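Rusticyanin (Thiobacillus ferrooxidans, PDB 2CAK) carries electrons in the periplasm from cytochrome c552 to the A-type oxidase, using a single bound copper ion. Local coordinates at residues F48-F53 with P140-T145; Y135-P140 with T145-K150; F75-T78 with G83-F86; Q19-K24 with V30-K35; F53-H56 with N60-L63. One frame throughout, in Å; residues are numbered along the deposited sequence.

In the fold
Rusticyanin has the cupredoxin fold, two beta sheets packed into a sandwich, and three of the five contacts meet the copper at one end of it. Along the chain, interaction 4 closes first; interaction 1 then opens, sharing F53 with interaction 5, and interaction 3 is nested inside the loop that interaction 1 closes. Interactions 1 and 2 interleave along the chain and meet in the loop 137-147, their centres about 6 Å apart. Ligands distant in sequence, H84 of interaction 3 against C137, H142 and M147, are thus gathered at one end of the sandwich. Interaction 5 lies between, and interaction 4 belongs to the far end, its centre about 24 Å from that of interaction 1.

Interaction 1 (F48-F53 with P140-T145); sequences FPFPSF and PGHAAT. With CU1 (copper (I) ion), chain B.
P51 lies against H142 and T145. P51 CB sits over one face of the H142 imidazole, toward the rim, 4.2 Å from H142 CG. P51 CG reaches deepest into the loop: it comes within 3.4 Å of T145 OG1 and 3.9 Å of H142 O. P51 CD completes the touch at 3.9 Å from T145 OG1, before the ring returns to the backbone. The T145 hydroxyl is turned back, close to both G141 O and H142 O, so P51 meets an oxygen that faces its own loop.

F50 comes at the same imidazole from another direction. Its peptide bond to P51 is cis, and P51 CB lies over the centre of the F50 ring; with CG opposite its own backbone N (chi1 179°), that ring swings toward H142 and brings F50 CZ to 3.8 Å from H142 NE2. The pair is an offset edge-to-face stack, the planes 82° apart and the F50 edge turned to the imidazole face. Ligation fixes the imidazole, ND1 of H142 binding the copper ion at 2.1 Å. Replacing P51 with a glycine would probably leave one face of the H142 ring and the T145 hydroxyl without their hydrocarbon cover and let the F50 ring shift.

The contact joins the loop between strands 36-43 and 53-55 to the ligand loop between strands 131-136 and 148-153. P51 also touches M147, F50 meets the F82 ring, and H142 stands against H84, its fellow copper ligand.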
# COMPACT_ATOMS: atom_id res chain seq x y z
N PHE A 48 -2.29 -9.10 12.31
CA PHE A 48 -0.96 -8.49 12.07
C PHE A 48 -0.77 -7.26 12.96
O PHE A 48 -1.78 -6.72 13.43
CB PHE A 48 -0.86 -8.05 10.59
CG PHE A 48 -0.60 -9.23 9.64
CD1 PHE A 48 0.70 -9.57 9.24
CD2 PHE A 48 -1.63 -10.01 9.14
CE1 PHE A 48 0.93 -10.63 8.36
CE2 PHE A 48 -1.39 -11.04 8.25
CZ PHE A 48 -0.12 -11.33 7.82
N PRO A 49 0.47 -6.85 13.21
CA PRO A 49 0.74 -5.74 14.10
C PRO A 49 0.14 -4.43 13.60
O PRO A 49 0.16 -4.06 12.44
CB PRO A 49 2.27 -5.62 14.06
CG PRO A 49 2.79 -6.92 13.58
CD PRO A 49 1.68 -7.49 12.71
N PHE A 50 -0.40 -3.67 14.57
CA PHE A 50 -0.79 -2.29 14.35
C PHE A 50 0.42 -1.38 14.59
O PHE A 50 1.03 -1.46 15.68
CB PHE A 50 -1.98 -1.85 15.22
CG PHE A 50 -2.45 -0.43 15.09
CD1 PHE A 50 -1.88 0.59 15.84
CD2 PHE A 50 -3.47 -0.12 14.19
CE1 PHE A 50 -2.27 1.84 15.67
CE2 PHE A 50 -3.88 1.19 14.02
CZ PHE A 50 -3.29 2.15 14.79
N PRO A 51 0.65 -0.38 13.78
CA PRO A 51 0.12 -0.11 12.43
C PRO A 51 1.08 -0.70 11.38
O PRO A 51 2.29 -0.58 11.53
CB PRO A 51 0.09 1.40 12.41
CG PRO A 51 1.27 1.82 13.21
CD PRO A 51 1.53 0.76 14.22
N SER A 52 0.57 -1.31 10.34
CA SER A 52 1.37 -1.95 9.33
C SER A 52 0.57 -2.11 8.03
O SER A 52 -0.65 -2.11 8.08
CB SER A 52 1.84 -3.31 9.78
OG SER A 52 0.85 -4.27 9.91
N PHE A 53 1.29 -2.28 6.93
CA PHE A 53 0.72 -2.74 5.68
C PHE A 53 1.06 -4.19 5.43
O PHE A 53 2.18 -4.61 5.74
CB PHE A 53 1.33 -1.95 4.51
CG PHE A 53 1.02 -0.46 4.44
CD1 PHE A 53 -0.24 -0.02 4.06
CD2 PHE A 53 1.97 0.49 4.78
CE1 PHE A 53 -0.48 1.32 3.94
CE2 PHE A 53 1.71 1.83 4.62
CZ PHE A 53 0.48 2.26 4.23
N PRO A 140 -1.26 10.94 11.31
CA PRO A 140 -0.16 11.33 12.25
C PRO A 140 0.24 10.23 13.20
O PRO A 140 -0.57 9.57 13.83
CB PRO A 140 -0.79 12.53 12.99
CG PRO A 140 -1.64 13.18 11.90
CD PRO A 140 -2.28 11.98 11.21
N GLY A 141 1.54 9.97 13.24
CA GLY A 141 2.14 8.96 14.07
C GLY A 141 2.36 7.62 13.43
O GLY A 141 3.16 6.83 13.93
N HIS A 142 1.63 7.27 12.36
CA HIS A 142 1.67 5.89 11.90
C HIS A 142 3.00 5.56 11.21
O HIS A 142 3.57 4.50 11.53
CB HIS A 142 0.48 5.60 10.99
CG HIS A 142 -0.82 5.45 11.73
ND1 HIS A 142 -1.95 4.93 11.13
CD2 HIS A 142 -1.12 5.77 13.02
CE1 HIS A 142 -2.89 4.96 12.08
NE2 HIS A 142 -2.43 5.45 13.23
N ALA A 143 3.45 6.39 10.28
CA ALA A 143 4.76 6.16 9.69
C ALA A 143 5.91 6.14 10.71
O ALA A 143 6.85 5.35 10.56
CB ALA A 143 5.02 7.14 8.54
N ALA A 144 5.81 7.04 11.67
CA ALA A 144 6.82 7.12 12.72
C ALA A 144 6.91 5.85 13.55
O ALA A 144 7.95 5.55 14.14
CB ALA A 144 6.52 8.32 13.61
N THR A 145 5.80 5.14 13.63
CA THR A 145 5.74 3.94 14.41
C THR A 145 5.80 2.70 13.55
O THR A 145 5.49 1.61 14.08
CB THR A 145 4.49 3.97 15.33
OG1 THR A 145 3.31 4.21 14.59
CG2 THR A 145 4.59 5.20 16.22
CU CU1 B . -2.23 4.48 9.12

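Interaction 2 (Y135-P140 with T145-K150); sequences YVCQIP and TGMFGK. With CU1 (copper (I) ion), chain B.
Y135 lays its ring flat over G149, whose CA is 3.8 Å from the ring centroid, over the ring face and 23° from the normal, a CH-pi contact. A first torsion of 56° tips the ring across the neighbouring strand, and a side chain at G149 would run straight into it. The phenol OH passes beyond G149 to a hydrogen bond with P61 O. With an alanine here, that carbonyl would probably lose its hydroxyl partner and the face of G149 its aromatic lid.

Beneath the ring Y135 and G149 form a hydrogen-bonded antiparallel pair, Y135 N to G149 O at 2.9 Å and G149 N to Y135 O at 3.0 Å. V136 and F148 follow as the non-hydrogen-bonded pair; their side chains point to the other face of the sheet, where F148 turns its ring toward Y95.

This is the C-terminal hairpin of the cupredoxin fold, strands 131-136 and 148-153, whose connecting loop carries three of the four copper ligands. Past the last strand pair the two chains spread, leaving a weak bond from C137 N to M147 O. C137 places SG opposite its backbone N (chi1 178°), where it binds the copper ion at 2.2 Å and also accepts a hydrogen bond from I139 N, 3.4 Å away. M147 reaches in as an extended chain, laying SD 3.7 Å from C137 CB and 2.9 Å from the copper.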
# COMPACT_ATOMS: atom_id res chain seq x y z
N TYR A 135 6.46 3.52 0.50
CA TYR A 135 5.01 3.64 0.67
C TYR A 135 4.75 3.87 2.17
O TYR A 135 5.34 3.20 3.00
CB TYR A 135 4.24 2.43 0.12
CG TYR A 135 4.59 1.05 0.64
CD1 TYR A 135 5.65 0.30 0.12
CD2 TYR A 135 3.87 0.47 1.66
CE1 TYR A 135 5.97 -0.95 0.59
CE2 TYR A 135 4.17 -0.80 2.12
CZ TYR A 135 5.21 -1.50 1.59
OH TYR A 135 5.50 -2.76 2.10
N VAL A 136 3.89 4.87 2.46
CA VAL A 136 3.67 5.36 3.80
C VAL A 136 2.20 5.60 4.03
O VAL A 136 1.45 5.88 3.08
CB VAL A 136 4.50 6.63 4.12
CG1 VAL A 136 5.95 6.50 3.72
CG2 VAL A 136 3.91 7.88 3.47
N CYS A 137 1.77 5.59 5.26
CA CYS A 137 0.49 6.10 5.70
C CYS A 137 0.69 7.53 6.28
O CYS A 137 1.69 7.75 6.99
CB CYS A 137 -0.13 5.22 6.77
SG CYS A 137 -1.72 5.84 7.43
N GLN A 138 -0.26 8.42 5.96
CA GLN A 138 -0.17 9.80 6.43
C GLN A 138 -0.88 10.09 7.74
O GLN A 138 -0.80 11.24 8.22
CB GLN A 138 -0.70 10.78 5.36
CG GLN A 138 0.21 10.87 4.16
CD GLN A 138 -0.22 12.09 3.33
OE1 GLN A 138 -1.09 12.15 2.46
NE2 GLN A 138 0.42 13.14 3.77
N ILE A 139 -1.58 9.13 8.34
CA ILE A 139 -2.21 9.43 9.62
C ILE A 139 -1.14 9.82 10.61
O ILE A 139 -0.14 9.08 10.70
CB ILE A 139 -3.03 8.27 10.18
CG1 ILE A 139 -4.28 7.98 9.34
CG2 ILE A 139 -3.47 8.56 11.63
CD1 ILE A 139 -5.14 6.81 9.84
N PRO A 140 -1.26 10.94 11.31
CA PRO A 140 -0.16 11.33 12.25
C PRO A 140 0.24 10.23 13.20
O PRO A 140 -0.57 9.57 13.83
CB PRO A 140 -0.79 12.53 12.99
CG PRO A 140 -1.64 13.18 11.90
CD PRO A 140 -2.28 11.98 11.21
N THR A 145 5.80 5.14 13.63
CA THR A 145 5.74 3.94 14.41
C THR A 145 5.80 2.70 13.55
O THR A 145 5.49 1.61 14.08
CB THR A 145 4.49 3.97 15.33
OG1 THR A 145 3.31 4.21 14.59
CG2 THR A 145 4.59 5.20 16.22
N GLY A 146 6.18 2.78 12.27
CA GLY A 146 6.49 1.63 11.45
C GLY A 146 5.59 1.32 10.27
O GLY A 146 5.87 0.34 9.59
N MET A 147 4.57 2.17 9.99
CA MET A 147 3.68 1.86 8.88
C MET A 147 4.25 2.42 7.60
O MET A 147 3.81 3.48 7.10
CB MET A 147 2.27 2.41 9.16
CG MET A 147 1.22 1.87 8.21
SD MET A 147 -0.46 2.18 8.81
CE MET A 147 -1.40 1.30 7.51
N PHE A 148 5.23 1.75 7.04
CA PHE A 148 5.87 2.11 5.78
C PHE A 148 6.64 0.87 5.31
O PHE A 148 7.03 -0.01 6.09
CB PHE A 148 6.81 3.31 5.92
CG PHE A 148 8.06 3.08 6.72
CD1 PHE A 148 8.06 3.29 8.09
CD2 PHE A 148 9.24 2.64 6.15
CE1 PHE A 148 9.21 3.06 8.84
CE2 PHE A 148 10.39 2.40 6.86
CZ PHE A 148 10.38 2.62 8.22
N GLY A 149 6.97 0.90 4.00
CA GLY A 149 7.87 -0.03 3.41
C GLY A 149 8.60 0.55 2.23
O GLY A 149 8.32 1.67 1.82
N LYS A 150 9.53 -0.21 1.67
CA LYS A 150 10.40 0.28 0.58
C LYS A 150 10.00 -0.33 -0.75
O LYS A 150 9.55 -1.48 -0.80
CB LYS A 150 11.84 -0.11 0.96
CG LYS A 150 12.91 0.47 0.08
CD LYS A 150 14.30 0.20 0.63
CE LYS A 150 14.77 -1.21 0.62
NZ LYS A 150 16.24 -1.08 1.05
CU CU1 B . -2.23 4.48 9.12

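Interaction 3 (F75-T78 with G83-F86); sequences FINT and GHSF. With CU1 (copper (I) ion), chain B.
The F75 ring is packed on one face by F86 and at its edge by H84. F86 CB stands over the centre of that face, 3.7 Å from the ring centroid and only 11° off the normal, a CH-pi contact. At the edge, in the ring plane, H84 O comes to 3.6 Å from F75 CE2. The two rings, F75 and F86, meet obliquely, their planes 37° apart, and the F86 ring continues past F75 toward Y135 and F53.

The imidazole of H84 is met at its own edge. The amide of N77 stands against the CD2 corner, its plane nearly perpendicular to the imidazole. On the other side of the ring H84 ND1 binds the copper ion at 2.1 Å. A chi1 of -61° sets the H84 ring beside its backbone N, between the N77 side chain and the metal, and N77 is a second-shell neighbour at the edge of the ligand ring. H84 O is in turn hydrogen-bonded by the hydroxyl of S111.

The contact is largely buried and includes one ligand of the copper. Strand 70-77 runs in its sheet between strands 36-43 and 119-126, and F75 and N77 both point inward from it, touching A43 as they go, whereas I76 faces out onto helix 11-18. Segment 83-86 passes across that inner side on its way to strand 87-89.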
# COMPACT_ATOMS: atom_id res chain seq x y z
N PHE A 75 -5.50 -0.93 -3.03
CA PHE A 75 -5.32 -0.69 -1.59
C PHE A 75 -6.65 -0.87 -0.88
O PHE A 75 -7.66 -0.26 -1.28
CB PHE A 75 -4.78 0.72 -1.33
CG PHE A 75 -4.68 1.09 0.13
CD1 PHE A 75 -3.96 0.34 1.03
CD2 PHE A 75 -5.37 2.17 0.62
CE1 PHE A 75 -3.93 0.62 2.40
CE2 PHE A 75 -5.34 2.49 1.93
CZ PHE A 75 -4.63 1.74 2.82
N ILE A 76 -6.66 -1.69 0.16
CA ILE A 76 -7.85 -2.04 0.91
C ILE A 76 -7.61 -1.69 2.37
O ILE A 76 -6.60 -2.08 2.94
CB ILE A 76 -8.14 -3.57 0.81
CG1 ILE A 76 -8.09 -4.10 -0.62
CG2 ILE A 76 -9.43 -3.90 1.55
CD1 ILE A 76 -7.93 -5.58 -0.76
N ASN A 77 -8.53 -1.02 3.02
CA ASN A 77 -8.43 -0.71 4.41
C ASN A 77 -9.31 -1.68 5.21
O ASN A 77 -10.53 -1.53 5.28
CB ASN A 77 -8.83 0.73 4.75
CG ASN A 77 -8.80 1.03 6.23
OD1 ASN A 77 -9.53 1.96 6.72
ND2 ASN A 77 -8.04 0.32 6.98
N THR A 78 -8.66 -2.64 5.87
CA THR A 78 -9.30 -3.65 6.68
C THR A 78 -9.35 -3.36 8.17
O THR A 78 -9.79 -4.16 8.97
CB THR A 78 -8.65 -5.04 6.42
OG1 THR A 78 -7.21 -4.95 6.49
CG2 THR A 78 -9.01 -5.54 5.03
N GLY A 83 -8.79 5.34 9.31
CA GLY A 83 -8.79 5.63 7.89
C GLY A 83 -7.46 5.80 7.21
O GLY A 83 -7.11 6.88 6.68
N HIS A 84 -6.67 4.77 7.16
CA HIS A 84 -5.29 4.78 6.68
C HIS A 84 -5.21 5.18 5.22
O HIS A 84 -6.14 4.99 4.44
CB HIS A 84 -4.74 3.35 6.82
CG HIS A 84 -4.70 2.79 8.20
ND1 HIS A 84 -3.77 3.11 9.16
CD2 HIS A 84 -5.51 1.84 8.74
CE1 HIS A 84 -4.03 2.37 10.22
NE2 HIS A 84 -5.11 1.58 10.02
N SER A 85 -4.05 5.70 4.85
CA SER A 85 -3.78 6.03 3.45
C SER A 85 -2.61 5.19 2.93
O SER A 85 -1.91 4.53 3.69
CB SER A 85 -3.45 7.51 3.24
OG SER A 85 -2.19 7.88 3.78
N PHE A 86 -2.38 5.21 1.63
CA PHE A 86 -1.27 4.54 0.96
C PHE A 86 -0.67 5.55 -0.03
O PHE A 86 -1.27 5.84 -1.06
CB PHE A 86 -1.74 3.28 0.25
CG PHE A 86 -0.64 2.45 -0.39
CD1 PHE A 86 -0.16 1.31 0.26
CD2 PHE A 86 -0.08 2.75 -1.60
CE1 PHE A 86 0.85 0.56 -0.30
CE2 PHE A 86 0.93 1.98 -2.11
CZ PHE A 86 1.41 0.87 -1.51
CU CU1 B . -2.23 4.48 9.12

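Interaction 4 (Q19-K24 with V30-K35); sequences QKDTGK and VTYSGK. Unlike the reference sequence in segment 19-24: Q19 (reference Glu).
D21 and Y32 meet because both first torsions swing their groups inward: D21 sets CG opposite its backbone N (chi1 -180°), and Y32 sets CG beside its own (chi1 -64°). Y32 OH then donates to the syn lone pair of D21 OD2, 2.8 Å away; OD2 lies at the ring's edge, the carboxylate plane turned 66° from the ring. The other oxygen, D21 OD1, takes G23 N at 3.0 Å from above the carboxylate plane and closes an Asx turn.

That turn carries G23 over one face of the Y32 ring, G23 CA 3.9 Å from its centroid, with V30 CG1 packed 3.7 Å from the same carbon. A CB at G23 would collide with both. Next along, K24 and T31 form a hydrogen-bonded antiparallel pair, K24 N to T31 O at 2.8 Å and T31 N to K24 O at 2.9 Å, leading into the hairpin of strands 24-26 and 29-31 at the edge of the seven-stranded sheet. Where the strands part beyond it, a water bridges the gap: it donates to T22 O, hydrogen-bonds T22 OG1, which is also hydrogen-bonded with H38 N, and accepts from S33 N at 3.1 Å.

D21 gathers further donors from outside, H56 ND1 at OD1 and V40 N at OD2. Four hydrogen bonds thus grip one buried carboxylate, which would be expected to stabilise its negative charge and probably encourages a proton on H56.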
# COMPACT_ATOMS: atom_id res chain seq x y z
N GLN A 19 -5.56 -12.32 -2.94
CA GLN A 19 -4.96 -13.42 -3.67
C GLN A 19 -4.51 -13.07 -5.06
O GLN A 19 -3.92 -13.91 -5.78
CB GLN A 19 -5.98 -14.61 -3.76
CG GLN A 19 -6.05 -15.18 -2.35
N LYS A 20 -4.79 -11.85 -5.53
CA LYS A 20 -4.47 -11.46 -6.91
C LYS A 20 -3.21 -10.60 -6.99
O LYS A 20 -2.88 -10.08 -8.06
CB LYS A 20 -5.63 -10.71 -7.53
CG LYS A 20 -7.02 -11.29 -7.52
CD LYS A 20 -7.13 -12.77 -7.72
CE LYS A 20 -8.58 -13.12 -8.10
NZ LYS A 20 -9.17 -13.84 -6.92
N ASP A 21 -2.48 -10.50 -5.89
CA ASP A 21 -1.13 -9.91 -5.97
C ASP A 21 -0.24 -10.84 -6.82
O ASP A 21 -0.13 -12.03 -6.48
CB ASP A 21 -0.60 -9.68 -4.57
CG ASP A 21 0.77 -9.07 -4.58
OD1 ASP A 21 1.78 -9.81 -4.76
OD2 ASP A 21 0.85 -7.82 -4.42
N THR A 22 0.45 -10.31 -7.81
CA THR A 22 1.18 -11.11 -8.78
C THR A 22 2.66 -11.28 -8.46
O THR A 22 3.44 -11.82 -9.26
CB THR A 22 0.98 -10.62 -10.22
OG1 THR A 22 1.46 -9.29 -10.34
CG2 THR A 22 -0.48 -10.72 -10.60
N GLY A 23 3.06 -10.92 -7.23
CA GLY A 23 4.46 -11.02 -6.83
C GLY A 23 4.83 -12.40 -6.34
O GLY A 23 3.99 -13.25 -6.06
N LYS A 24 6.14 -12.61 -6.22
CA LYS A 24 6.70 -13.83 -5.70
C LYS A 24 7.50 -13.49 -4.45
O LYS A 24 8.33 -12.58 -4.46
CB LYS A 24 7.60 -14.54 -6.72
CG LYS A 24 8.18 -15.84 -6.14
CD LYS A 24 7.02 -16.69 -5.61
CE LYS A 24 7.38 -18.18 -5.67
NZ LYS A 24 6.65 -18.94 -4.60
N VAL A 30 9.02 -8.95 -1.96
CA VAL A 30 8.07 -9.42 -2.97
C VAL A 30 8.56 -8.93 -4.32
O VAL A 30 8.70 -7.71 -4.51
CB VAL A 30 6.63 -8.93 -2.68
CG1 VAL A 30 5.67 -9.52 -3.72
CG2 VAL A 30 6.26 -9.27 -1.25
N THR A 31 8.81 -9.84 -5.24
CA THR A 31 9.37 -9.53 -6.53
C THR A 31 8.30 -9.70 -7.63
O THR A 31 7.66 -10.73 -7.71
CB THR A 31 10.60 -10.40 -6.86
OG1 THR A 31 11.65 -10.17 -5.87
CG2 THR A 31 11.14 -10.01 -8.20
N TYR A 32 8.14 -8.68 -8.44
CA TYR A 32 7.16 -8.64 -9.50
C TYR A 32 7.86 -8.76 -10.87
O TYR A 32 9.04 -8.40 -10.97
CB TYR A 32 6.36 -7.32 -9.42
CG TYR A 32 5.55 -7.21 -8.13
CD1 TYR A 32 6.12 -6.69 -6.98
CD2 TYR A 32 4.23 -7.61 -8.06
CE1 TYR A 32 5.43 -6.58 -5.79
CE2 TYR A 32 3.51 -7.53 -6.86
CZ TYR A 32 4.10 -7.01 -5.73
OH TYR A 32 3.46 -6.88 -4.55
N SER A 33 7.16 -9.27 -11.86
CA SER A 33 7.67 -9.51 -13.18
C SER A 33 6.58 -9.29 -14.21
O SER A 33 5.39 -9.47 -13.97
CB SER A 33 8.26 -10.93 -13.33
OG SER A 33 7.30 -11.82 -12.89
N GLY A 34 6.98 -8.91 -15.41
CA GLY A 34 6.06 -8.76 -16.50
C GLY A 34 5.82 -7.30 -16.83
O GLY A 34 6.40 -6.42 -16.20
N LYS A 35 5.02 -7.07 -17.85
CA LYS A 35 4.76 -5.72 -18.39
C LYS A 35 3.81 -4.91 -17.52
O LYS A 35 3.98 -3.71 -17.39
CB LYS A 35 4.24 -5.84 -19.83
CG LYS A 35 5.26 -6.34 -20.84
CD LYS A 35 6.37 -5.39 -21.15
CE LYS A 35 7.52 -5.38 -20.15
NZ LYS A 35 7.68 -3.99 -19.59
O HOH W 1 4.20 -9.81 -11.18

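Interaction 5 (F53-H56 with N60-L63); sequences FEVH and NPTL
F53 and N60 pair through their backbones at one point, N60 N donating to F53 O at 2.8 Å and almost straight (174°), after which the chain at N60 takes left-handed angles and turns away from strand 53-55. The second link comes from a side chain. N60 folds its amide back beside its own backbone N (chi1 -57°) so that N60 OD1 accepts from F53 N at 2.9 Å, the donor standing somewhat out of the carbonyl plane. The oxygen lies at the edge of the F53 ring, 3.6 Å from F53 CB, with the amide and ring planes 72° apart.

Two residues on, V55 turns its side chain toward the other segment. V55 CB packs on P61 CG at 3.8 Å, and V55 CG1 meets CD2 of L63 at 4.0 Å, the two side chains crossing at a slant. The V55-L63 contact runs from one sheet to the other: V55 belongs to the one containing strand 36-43, L63 to the one containing strands 29-31 and 148-153. Y32 and A41 also touch V55, and V39 touches L63, filling out the hydrophobic interior of the cupredoxin sandwich. F53 points its ring the other way, to M147, C137 and F86 under the copper.

In effect N60 OD1 does the work of a backbone carbonyl. Both backbone polar groups of F53, its N-H and its C=O, are satisfied by one residue, although the chain is already leaving this sheet for the other, and N60 can therefore end the pairing at F53 without stranding a buried N-H. Across to P61 and L63, the V55 side chain offers only carbon, so that half of the contact is van der Waals packing.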
# COMPACT_ATOMS: atom_id res chain seq x y z
N PHE A 53 1.29 -2.28 6.93
CA PHE A 53 0.72 -2.74 5.68
C PHE A 53 1.06 -4.19 5.43
O PHE A 53 2.18 -4.61 5.74
CB PHE A 53 1.33 -1.95 4.51
CG PHE A 53 1.02 -0.46 4.44
CD1 PHE A 53 -0.24 -0.02 4.06
CD2 PHE A 53 1.97 0.49 4.78
CE1 PHE A 53 -0.48 1.32 3.94
CE2 PHE A 53 1.71 1.83 4.62
CZ PHE A 53 0.48 2.26 4.23
N GLU A 54 0.13 -4.92 4.84
CA GLU A 54 0.40 -6.30 4.39
C GLU A 54 0.27 -6.34 2.85
O GLU A 54 -0.71 -5.87 2.28
CB GLU A 54 -0.56 -7.28 5.03
CG GLU A 54 -0.20 -7.69 6.46
CD GLU A 54 -0.34 -6.56 7.46
OE1 GLU A 54 -1.40 -6.02 7.64
OE2 GLU A 54 0.73 -6.21 8.13
N VAL A 55 1.29 -6.94 2.25
CA VAL A 55 1.27 -7.19 0.80
C VAL A 55 1.68 -8.64 0.58
O VAL A 55 2.72 -9.07 1.11
CB VAL A 55 2.27 -6.28 0.06
CG1 VAL A 55 2.25 -6.57 -1.44
CG2 VAL A 55 2.05 -4.82 0.37
N HIS A 56 0.89 -9.43 -0.12
CA HIS A 56 1.16 -10.85 -0.32
C HIS A 56 1.39 -11.56 1.01
O HIS A 56 2.24 -12.43 1.13
CB HIS A 56 2.35 -11.08 -1.27
CG HIS A 56 2.18 -12.28 -2.12
ND1 HIS A 56 1.95 -12.20 -3.49
CD2 HIS A 56 2.22 -13.60 -1.85
CE1 HIS A 56 1.83 -13.41 -3.97
NE2 HIS A 56 1.99 -14.29 -3.02
N ASN A 60 4.88 -5.18 5.82
CA ASN A 60 5.76 -4.12 5.28
C ASN A 60 6.89 -4.63 4.42
O ASN A 60 8.05 -4.22 4.57
CB ASN A 60 6.29 -3.23 6.38
CG ASN A 60 5.24 -2.58 7.23
OD1 ASN A 60 4.18 -2.21 6.76
ND2 ASN A 60 5.55 -2.40 8.50
N PRO A 61 6.66 -5.48 3.42
CA PRO A 61 7.76 -6.03 2.60
C PRO A 61 8.34 -5.01 1.64
O PRO A 61 7.72 -4.04 1.23
CB PRO A 61 7.09 -7.17 1.84
CG PRO A 61 5.67 -6.70 1.68
CD PRO A 61 5.37 -6.01 2.97
N THR A 62 9.60 -5.24 1.28
CA THR A 62 10.22 -4.52 0.20
C THR A 62 9.66 -5.03 -1.14
O THR A 62 9.65 -6.26 -1.33
CB THR A 62 11.74 -4.67 0.26
OG1 THR A 62 12.19 -4.07 1.48
CG2 THR A 62 12.44 -3.93 -0.89
N LEU A 63 9.23 -4.13 -1.98
CA LEU A 63 8.67 -4.52 -3.30
C LEU A 63 9.75 -4.28 -4.35
O LEU A 63 10.29 -3.15 -4.43
CB LEU A 63 7.41 -3.71 -3.61
CG LEU A 63 6.36 -3.64 -2.50
CD1 LEU A 63 5.14 -2.90 -3.03
CD2 LEU A 63 5.93 -5.00 -2.01